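Local coordinates for DUF1780 domain-containing protein (Pseudomonas aeruginosa, PDB 1Y0K), which is of unknown function but belongs to a family of putative endonucleases related to the PD-(D/E)XK nucleases, at residues Arg29-Trp32 against Val33-Phe37. Sequence-based numbering, arbitrary orientation.
Sequences RERW and VCQRF
Trp32 and Arg36, one turn apart on alpha helix 26-40, which packs against the mixed beta sheet of a probably PD-(D/E)XK-like fold, pair by cation-pi and CH-pi contacts. Arg36 CG sits 3.7 Å from the centroid of the six-membered ring of Trp32, almost on the ring normal. Bends at chi2 (-57°) and chi3 bring Arg36 CZ back over the five-membered ring, 4.5 Å from its centroid. The guanidinium plane stands 65° from the indole and its edge is turned to the ring, with Arg36 NH2 over the face at 3.0 Å from Trp32 CD1; its NH1 forms a salt bridge with Glu39. Apolar packing continues where Trp32 CE3 meets Val33 CG2 at 3.7 Å. On the sheet-facing side Val33 touches Phe71, Leu142 and Val175, while Cys34 packs on Phe67 and Val69. Arg31 and Gln35 run side by side on another flank, and Arg31 NH2 forms a salt bridge with Asp28. Successive i to i+4 backbone bonds run through this part of the helix: Val33 N to Arg29 O, Cys34 N to Glu30 O and Gln35 N to Arg31 O. The fourth, between the backbones of the aromatic-arginine pair, joins Arg36 N to Trp32 O at 3.0 Å.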
loop_
_atom_site.group_PDB
_atom_site.type_symbol
_atom_site.label_atom_id
_atom_site.label_comp_id
_atom_site.label_asym_id
_atom_site.label_seq_id
_atom_site.Cartn_x
_atom_site.Cartn_y
_atom_site.Cartn_z
ATOM N N ARG A 29 12.942 2.549 4.198
ATOM C CA ARG A 29 11.611 3.092 3.922
ATOM C C ARG A 29 10.678 2.011 3.374
ATOM O O ARG A 29 9.534 1.881 3.815
ATOM C CB ARG A 29 11.746 4.212 2.884
ATOM C CG ARG A 29 10.580 5.164 2.773
ATOM C CD ARG A 29 11.043 6.484 2.168
ATOM N NE ARG A 29 11.832 6.280 0.957
ATOM C CZ ARG A 29 12.723 7.142 0.477
ATOM N NH1 ARG A 29 12.965 8.295 1.104
ATOM N NH2 ARG A 29 13.374 6.845 -0.638
ATOM N N GLU A 30 11.171 1.258 2.396
ATOM C CA GLU A 30 10.396 0.196 1.759
ATOM C C GLU A 30 10.103 -0.943 2.728
ATOM O O GLU A 30 8.972 -1.443 2.779
ATOM C CB GLU A 30 11.102 -0.294 0.489
ATOM C CG GLU A 30 11.020 0.735 -0.635
ATOM C CD GLU A 30 12.184 0.681 -1.610
ATOM O OE1 GLU A 30 13.064 -0.202 -1.482
ATOM O OE2 GLU A 30 12.221 1.556 -2.507
ATOM N N ARG A 31 11.107 -1.332 3.513
ATOM C CA ARG A 31 10.918 -2.361 4.541
ATOM C C ARG A 31 9.917 -1.884 5.601
ATOM O O ARG A 31 9.059 -2.650 6.054
ATOM C CB ARG A 31 12.251 -2.722 5.196
ATOM C CG ARG A 31 12.195 -4.030 5.970
ATOM C CD ARG A 31 13.185 -4.062 7.111
ATOM N NE ARG A 31 12.851 -3.023 8.073
ATOM C CZ ARG A 31 13.541 -1.906 8.241
ATOM N NH1 ARG A 31 13.121 -1.002 9.112
ATOM N NH2 ARG A 31 14.649 -1.693 7.543
ATOM N N TRP A 32 10.011 -0.612 5.972
ATOM C CA TRP A 32 9.108 -0.032 6.958
ATOM C C TRP A 32 7.663 -0.165 6.463
ATOM O O TRP A 32 6.796 -0.560 7.226
ATOM C CB TRP A 32 9.494 1.436 7.217
ATOM C CG TRP A 32 8.565 2.239 8.117
ATOM C CD1 TRP A 32 8.700 2.443 9.457
ATOM C CD2 TRP A 32 7.408 2.983 7.709
ATOM N NE1 TRP A 32 7.677 3.250 9.924
ATOM C CE2 TRP A 32 6.874 3.598 8.868
ATOM C CE3 TRP A 32 6.764 3.186 6.473
ATOM C CZ2 TRP A 32 5.724 4.398 8.830
ATOM C CZ3 TRP A 32 5.616 3.991 6.429
ATOM C CH2 TRP A 32 5.110 4.590 7.606
ATOM N N VAL A 33 7.416 0.135 5.187
ATOM C CA VAL A 33 6.063 -0.013 4.619
ATOM C C VAL A 33 5.575 -1.463 4.752
ATOM O O VAL A 33 4.439 -1.718 5.175
ATOM C CB VAL A 33 6.005 0.432 3.144
ATOM C CG1 VAL A 33 4.665 0.059 2.520
ATOM C CG2 VAL A 33 6.221 1.948 3.040
ATOM N N CYS A 34 6.435 -2.406 4.384
ATOM C CA CYS A 34 6.105 -3.824 4.507
ATOM C C CYS A 34 5.775 -4.183 5.959
ATOM O O CYS A 34 4.801 -4.877 6.212
ATOM C CB CYS A 34 7.249 -4.692 3.976
ATOM S SG CYS A 34 7.501 -4.497 2.187
ATOM N N GLN A 35 6.580 -3.714 6.908
ATOM C CA GLN A 35 6.290 -4.009 8.318
ATOM C C GLN A 35 4.936 -3.463 8.752
ATOM O O GLN A 35 4.176 -4.163 9.415
ATOM C CB GLN A 35 7.384 -3.466 9.229
ATOM C CG GLN A 35 8.649 -4.297 9.219
ATOM C CD GLN A 35 9.624 -3.827 10.281
ATOM O OE1 GLN A 35 9.281 -3.732 11.463
ATOM N NE2 GLN A 35 10.829 -3.523 9.871
ATOM N N ARG A 36 4.633 -2.218 8.377
ATOM C CA ARG A 36 3.340 -1.598 8.736
ATOM C C ARG A 36 2.173 -2.403 8.163
ATOM O O ARG A 36 1.148 -2.606 8.824
ATOM C CB ARG A 36 3.267 -0.142 8.247
ATOM C CG ARG A 36 4.320 0.840 8.855
ATOM C CD ARG A 36 4.304 0.940 10.415
ATOM N NE ARG A 36 4.888 -0.195 11.147
ATOM C CZ ARG A 36 6.186 -0.512 11.196
ATOM N NH1 ARG A 36 6.588 -1.558 11.916
ATOM N NH2 ARG A 36 7.092 0.181 10.520
ATOM N N PHE A 37 2.338 -2.869 6.928
ATOM C CA PHE A 37 1.313 -3.679 6.253
ATOM C C PHE A 37 1.109 -5.018 6.964
ATOM O O PHE A 37 -0.027 -5.421 7.236
ATOM C CB PHE A 37 1.742 -3.875 4.789
ATOM C CG PHE A 37 0.836 -4.754 3.977
ATOM C CD1 PHE A 37 -0.497 -4.412 3.771
ATOM C CD2 PHE A 37 1.342 -5.894 3.353
ATOM C CE1 PHE A 37 -1.322 -5.205 2.987
ATOM C CE2 PHE A 37 0.524 -6.705 2.569
ATOM C CZ PHE A 37 -0.822 -6.349 2.381
#